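Local coordinates for protein amine oxidase (Emericella nidulans, PDB 3PGB) that probably oxidises primary amines to aldehydes, using one copper(II) ion and one topaquinone cofactor in each subunit, at residues Ser530-Val535 with Met696-His701; Gly506-Ala511 with Thr702-Asn707. One frame throughout, in Å; residues are numbered along the deposited sequence.

Contact 1: residues Ser530-Val535 with Met696-His701; sequences SMHDHV and MHHVPH. With CU (copper (II) ion), chain D.
His-698 CB and, toward the rim, its carbonyl O lie over one face of the His-532 ring, CB making a CH-pi contact 3.9 Å from the ring centroid; in the ring plane, at the edge, lies His-534 NE2. The His-534 ring is met at its edge by His-698 ND1 and by the copper-bound water. The His-698 ring has Pro-700 CG over one face, toward the rim, and the same water in plane at its edge. The rings of His-532 and His-698 are oblique, 73° apart, whereas those of His-534 and His-698 meet rim to rim.

Copper is bound by His-532 NE2 at 2.0 Å, His-534 NE2 at 2.1 Å and His-698 ND1 at 2.0 Å, with the water more distant at 2.5 Å. In His-698, CG anti to the backbone N (chi1 -167°) swings the ring toward copper, and chi2 of -168° turns ND1 to the metal, leaving NE2 for Asp-704. The antiparallel strands place all three ligands on one face: His-532 and His-698 exchange two backbone hydrogen bonds, and His-534 N donates to Met-696 O. On the other face His-697 ND1 donates to Asp-533 OD1 at 2.7 Å, arriving from above the carboxylate plane; Thr-628 holds OD2, and Asn-594 O of the second subunit accepts from His-697 NE2.

A His-X-His pair and a third histidine from the neighbouring strand thus form the copper site typical of this family. The carboxylate behind His-698 may strengthen its donation to copper, and the longer distance to water may reflect a weaker fourth ligand.

Contact 2: residues Gly506-Ala511 with Thr702-Asn707; sequences GYIQSA and TGDLPN
Two loops pack against each other here in a buried contact of 287 Å², with Tyr-507 and Ile-508 facing Asn-707, Pro-706 and Asp-704. Residues Gly-506 to Ala-511 follow strand 498-504, and Thr-702 to Asn-707 lie between strands 686-698 and 714-722. Since 498-504 and 714-722 are antiparallel neighbours, the loops meet where that pairing runs out, and a backbone hydrogen bond between Gly-506 and Thr-708 links the two passages of chain just beyond it.

Tyr-507 offers one ring face to the other loop. Its chi1 of -80° puts the ring beside Asn-707 and chi2 of 93° turns a face to it; the amide stands almost upright on the centre of the ring, the planes 85° apart. Pro-706 O approaches the same ring obliquely, 3.4 Å from Tyr-507 CD2. Gly-506 O presses on the backbone of Asn-707, reaching its CA at 3.2 Å. Further along, Ile-508 CG2 touches Asp-704 CB at 4.1 Å, the two side chains crossing at about a right angle.

The 702-707 side is shaped by a short 3-10 turn, in which Leu-705 N bonds to Thr-702 O, and by a cis peptide before Pro-706. Asp-704 ends that turn; its carboxylate is held by Thr-708 OG1 and the backbone N of His-701 and, through OD1, backs the copper ligand His-698. Tyr-507 OH bonds to Ala-311 O, and His-459 of the second subunit meets the ring edge-to-face.

Asn-483, next to the topaquinone position Tyr-484, is hydrogen-bonded to Tyr-507 O, and the Ile-508 side chain comes within about 6 Å of copper. With the Asp-704 to His-698 bond, this is consistent with a second shell around the copper and topaquinone site of a copper amine oxidase.

Contact 1 is nested within contact 2 along the chain: 506-511 comes first, then 530-535, 696-701 and directly after it 702-707. Their centres lie about 11 Å apart in the catalytic domain. Contact 1 pairs strands 532-542 and 686-698, and contact 2 joins the loop leaving 686-698 to the loop after 498-504. The polar link between them is the probable hydrogen bond of His-698 with Asp-704, and Pro-700 CB packs on Ile-508 CD1 at 3.6 Å. Because 696-701 runs straight into 702-707, one passage of chain supplies a copper ligand and then its second shell. Both contacts also reach the second subunit, so the strands and loops that carry the metal site also help form the dimer interface.

Contact 1: residues Ser530-Val535 with Met696-His701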
loop_
_atom_site.group_PDB
_atom_site.type_symbol
_atom_site.label_atom_id
_atom_site.label_comp_id
_atom_site.label_asym_id
_atom_site.label_seq_id
_atom_site.Cartn_x
_atom_site.Cartn_y
_atom_site.Cartn_z
ATOM N N SER A 530 9.686 -21.169 -9.471
ATOM C CA SER A 530 9.987 -21.632 -8.112
ATOM C C SER A 530 9.062 -20.928 -7.118
ATOM O O SER A 530 7.998 -20.428 -7.503
ATOM C CB SER A 530 11.472 -21.415 -7.766
ATOM O OG SER A 530 11.926 -22.289 -6.743
ATOM N N MET A 531 9.444 -20.920 -5.841
ATOM C CA MET A 531 8.694 -20.196 -4.823
ATOM C C MET A 531 9.593 -19.855 -3.653
ATOM O O MET A 531 10.517 -20.600 -3.348
ATOM C CB MET A 531 7.488 -21.012 -4.345
ATOM C CG MET A 531 7.815 -22.365 -3.732
ATOM S SD MET A 531 6.343 -23.329 -3.331
ATOM C CE MET A 531 5.548 -22.254 -2.126
ATOM N N HIS A 532 9.333 -18.721 -3.013
ATOM C CA HIS A 532 10.095 -18.328 -1.834
ATOM C C HIS A 532 9.372 -17.266 -1.018
ATOM O O HIS A 532 8.570 -16.498 -1.553
ATOM C CB HIS A 532 11.495 -17.830 -2.224
ATOM C CG HIS A 532 11.487 -16.706 -3.214
ATOM N ND1 HIS A 532 11.471 -16.913 -4.575
ATOM C CD2 HIS A 532 11.484 -15.363 -3.039
ATOM C CE1 HIS A 532 11.452 -15.747 -5.195
ATOM N NE2 HIS A 532 11.464 -14.789 -4.287
ATOM N N ASP A 533 9.648 -17.246 0.284
ATOM C CA ASP A 533 9.167 -16.186 1.160
ATOM C C ASP A 533 10.293 -15.189 1.421
ATOM O O ASP A 533 11.408 -15.574 1.791
ATOM C CB ASP A 533 8.674 -16.750 2.495
ATOM C CG ASP A 533 7.248 -17.288 2.432
ATOM O OD1 ASP A 533 6.602 -17.238 1.357
ATOM O OD2 ASP A 533 6.772 -17.767 3.486
ATOM N N HIS A 534 9.999 -13.913 1.199
ATOM C CA HIS A 534 10.861 -12.843 1.652
ATOM C C HIS A 534 10.357 -12.450 3.024
ATOM O O HIS A 534 9.169 -12.145 3.182
ATOM C CB HIS A 534 10.760 -11.622 0.744
ATOM C CG HIS A 534 11.352 -11.815 -0.614
ATOM N ND1 HIS A 534 12.701 -11.697 -0.860
ATOM C CD2 HIS A 534 10.771 -12.076 -1.806
ATOM C CE1 HIS A 534 12.928 -11.896 -2.145
ATOM N NE2 HIS A 534 11.773 -12.126 -2.742
ATOM N N VAL A 535 11.239 -12.471 4.016
ATOM C CA VAL A 535 10.897 -11.934 5.323
ATOM C C VAL A 535 12.072 -11.089 5.765
ATOM O O VAL A 535 13.196 -11.582 5.832
ATOM C CB VAL A 535 10.602 -13.037 6.370
ATOM C CG1 VAL A 535 10.075 -12.415 7.648
ATOM C CG2 VAL A 535 9.606 -14.051 5.833
ATOM N N MET A 696 6.966 -10.988 1.806
ATOM C CA MET A 696 6.153 -11.328 0.636
ATOM C C MET A 696 6.187 -12.826 0.386
ATOM O O MET A 696 7.216 -13.462 0.609
ATOM C CB MET A 696 6.738 -10.683 -0.614
ATOM C CG MET A 696 6.684 -9.181 -0.671
ATOM S SD MET A 696 8.215 -8.511 -1.357
ATOM C CE MET A 696 9.109 -8.095 0.147
ATOM N N HIS A 697 5.076 -13.378 -0.101
ATOM C CA HIS A 697 5.069 -14.721 -0.654
ATOM C C HIS A 697 5.239 -14.553 -2.153
ATOM O O HIS A 697 4.387 -13.955 -2.814
ATOM C CB HIS A 697 3.758 -15.451 -0.358
ATOM C CG HIS A 697 3.422 -15.532 1.097
ATOM N ND1 HIS A 697 4.119 -16.327 1.982
ATOM C CD2 HIS A 697 2.452 -14.925 1.820
ATOM C CE1 HIS A 697 3.597 -16.198 3.189
ATOM N NE2 HIS A 697 2.582 -15.358 3.117
ATOM N N HIS A 698 6.340 -15.072 -2.688
ATOM C CA HIS A 698 6.693 -14.837 -4.079
ATOM C C HIS A 698 6.766 -16.150 -4.846
ATOM O O HIS A 698 7.694 -16.942 -4.655
ATOM C CB HIS A 698 8.019 -14.077 -4.157
ATOM C CG HIS A 698 8.319 -13.509 -5.511
ATOM N ND1 HIS A 698 9.557 -13.002 -5.843
ATOM C CD2 HIS A 698 7.551 -13.378 -6.617
ATOM C CE1 HIS A 698 9.535 -12.576 -7.093
ATOM N NE2 HIS A 698 8.329 -12.792 -7.585
ATOM N N VAL A 699 5.760 -16.375 -5.690
ATOM C CA VAL A 699 5.745 -17.480 -6.633
ATOM C C VAL A 699 5.919 -16.883 -8.028
ATOM O O VAL A 699 4.936 -16.567 -8.691
ATOM C CB VAL A 699 4.424 -18.276 -6.552
ATOM C CG1 VAL A 699 4.486 -19.504 -7.459
ATOM C CG2 VAL A 699 4.140 -18.686 -5.113
ATOM N N PRO A 700 7.178 -16.712 -8.476
ATOM C CA PRO A 700 7.421 -15.992 -9.717
ATOM C C PRO A 700 6.714 -16.579 -10.932
ATOM O O PRO A 700 6.744 -17.802 -11.135
ATOM C CB PRO A 700 8.937 -16.099 -9.889
ATOM C CG PRO A 700 9.443 -16.286 -8.540
ATOM C CD PRO A 700 8.448 -17.182 -7.896
ATOM N N HIS A 701 6.098 -15.693 -11.721
ATOM C CA HIS A 701 5.466 -16.053 -12.983
ATOM C C HIS A 701 6.279 -15.501 -14.162
ATOM O O HIS A 701 7.390 -15.000 -13.974
ATOM C CB HIS A 701 3.999 -15.577 -13.006
ATOM C CG HIS A 701 3.820 -14.102 -13.225
ATOM N ND1 HIS A 701 3.233 -13.586 -14.361
ATOM C CD2 HIS A 701 4.112 -13.039 -12.439
ATOM C CE1 HIS A 701 3.189 -12.270 -14.277
ATOM N NE2 HIS A 701 3.717 -11.912 -13.121
HETATM CU CU CU D . 11.131 -12.805 -4.609
HETATM O O HOH W 1 6.948 -20.330 -10.218
HETATM O O HOH W 2 13.082 -12.315 -6.061
#

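Contact 2: residues Gly506-Ala511 with Thr702-Asn707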
loop_
_atom_site.group_PDB
_atom_site.type_symbol
_atom_site.label_atom_id
_atom_site.label_comp_id
_atom_site.label_asym_id
_atom_site.label_seq_id
_atom_site.Cartn_x
_atom_site.Cartn_y
_atom_site.Cartn_z
ATOM N N GLY A 506 15.345 -7.219 -9.606
ATOM C CA GLY A 506 16.495 -8.041 -9.942
ATOM C C GLY A 506 16.083 -9.420 -10.430
ATOM O O GLY A 506 14.930 -9.638 -10.808
ATOM N N TYR A 507 17.033 -10.350 -10.413
ATOM C CA TYR A 507 16.829 -11.691 -10.949
ATOM C C TYR A 507 16.313 -12.631 -9.884
ATOM O O TYR A 507 16.775 -12.609 -8.747
ATOM C CB TYR A 507 18.136 -12.249 -11.507
ATOM C CG TYR A 507 18.473 -11.730 -12.876
ATOM C CD1 TYR A 507 19.286 -10.621 -13.038
ATOM C CD2 TYR A 507 17.976 -12.345 -14.009
ATOM C CE1 TYR A 507 19.592 -10.139 -14.294
ATOM C CE2 TYR A 507 18.282 -11.875 -15.267
ATOM C CZ TYR A 507 19.090 -10.766 -15.402
ATOM O OH TYR A 507 19.405 -10.280 -16.647
ATOM N N ILE A 508 15.357 -13.470 -10.254
ATOM C CA ILE A 508 14.889 -14.500 -9.355
ATOM C C ILE A 508 15.920 -15.628 -9.340
ATOM O O ILE A 508 16.666 -15.806 -10.304
ATOM C CB ILE A 508 13.481 -15.026 -9.749
ATOM C CG1 ILE A 508 13.514 -15.823 -11.058
ATOM C CG2 ILE A 508 12.496 -13.867 -9.846
ATOM C CD1 ILE A 508 12.175 -16.491 -11.409
ATOM N N GLN A 509 15.981 -16.371 -8.240
ATOM C CA GLN A 509 16.749 -17.602 -8.229
ATOM C C GLN A 509 15.823 -18.707 -8.689
ATOM O O GLN A 509 14.913 -19.127 -7.966
ATOM C CB GLN A 509 17.348 -17.919 -6.867
ATOM C CG GLN A 509 18.350 -19.049 -6.965
ATOM C CD GLN A 509 19.087 -19.282 -5.686
ATOM O OE1 GLN A 509 18.809 -20.241 -4.969
ATOM N NE2 GLN A 509 20.031 -18.405 -5.377
ATOM N N SER A 510 16.089 -19.171 -9.904
ATOM C CA SER A 510 15.195 -20.040 -10.649
ATOM C C SER A 510 15.255 -21.475 -10.145
ATOM O O SER A 510 16.027 -21.792 -9.244
ATOM C CB SER A 510 15.600 -19.978 -12.122
ATOM O OG SER A 510 14.726 -20.705 -12.945
ATOM N N ALA A 511 14.420 -22.332 -10.722
ATOM C CA ALA A 511 14.440 -23.766 -10.445
ATOM C C ALA A 511 14.216 -24.519 -11.747
ATOM O O ALA A 511 13.497 -24.039 -12.623
ATOM C CB ALA A 511 13.366 -24.127 -9.433
ATOM N N THR A 702 5.721 -15.589 -15.369
ATOM C CA THR A 702 6.425 -15.187 -16.583
ATOM C C THR A 702 6.796 -13.703 -16.586
ATOM O O THR A 702 7.778 -13.305 -17.210
ATOM C CB THR A 702 5.590 -15.495 -17.846
ATOM O OG1 THR A 702 4.286 -14.899 -17.721
ATOM C CG2 THR A 702 5.460 -17.001 -18.053
ATOM N N GLY A 703 6.008 -12.892 -15.888
ATOM C CA GLY A 703 6.286 -11.468 -15.741
ATOM C C GLY A 703 7.458 -11.148 -14.826
ATOM O O GLY A 703 7.841 -9.989 -14.681
ATOM N N ASP A 704 8.021 -12.164 -14.185
ATOM C CA ASP A 704 9.273 -11.997 -13.457
ATOM C C ASP A 704 10.494 -12.191 -14.367
ATOM O O ASP A 704 11.626 -12.103 -13.903
ATOM C CB ASP A 704 9.315 -12.947 -12.259
ATOM C CG ASP A 704 8.327 -12.545 -11.181
ATOM O OD1 ASP A 704 8.684 -11.671 -10.369
ATOM O OD2 ASP A 704 7.204 -13.084 -11.149
ATOM N N LEU A 705 10.256 -12.445 -15.655
ATOM C CA LEU A 705 11.319 -12.530 -16.650
ATOM C C LEU A 705 11.364 -11.238 -17.465
ATOM O O LEU A 705 10.334 -10.797 -17.973
ATOM C CB LEU A 705 11.070 -13.698 -17.603
ATOM C CG LEU A 705 10.932 -15.084 -16.981
ATOM C CD1 LEU A 705 10.601 -16.091 -18.072
ATOM C CD2 LEU A 705 12.195 -15.476 -16.240
ATOM N N PRO A 706 12.550 -10.624 -17.601
ATOM C CA PRO A 706 13.866 -11.005 -17.073
ATOM C C PRO A 706 14.044 -10.716 -15.574
ATOM O O PRO A 706 14.805 -11.414 -14.895
ATOM C CB PRO A 706 14.820 -10.140 -17.893
ATOM C CG PRO A 706 14.004 -8.894 -18.167
ATOM C CD PRO A 706 12.623 -9.397 -18.417
ATOM N N ASN A 707 13.356 -9.694 -15.071
ATOM C CA ASN A 707 13.474 -9.300 -13.669
ATOM C C ASN A 707 12.135 -9.121 -13.002
ATOM O O ASN A 707 11.142 -8.805 -13.653
ATOM C CB ASN A 707 14.231 -7.977 -13.550
ATOM C CG ASN A 707 15.726 -8.144 -13.649
ATOM O OD1 ASN A 707 16.241 -9.258 -13.809
ATOM N ND2 ASN A 707 16.441 -7.029 -13.546
#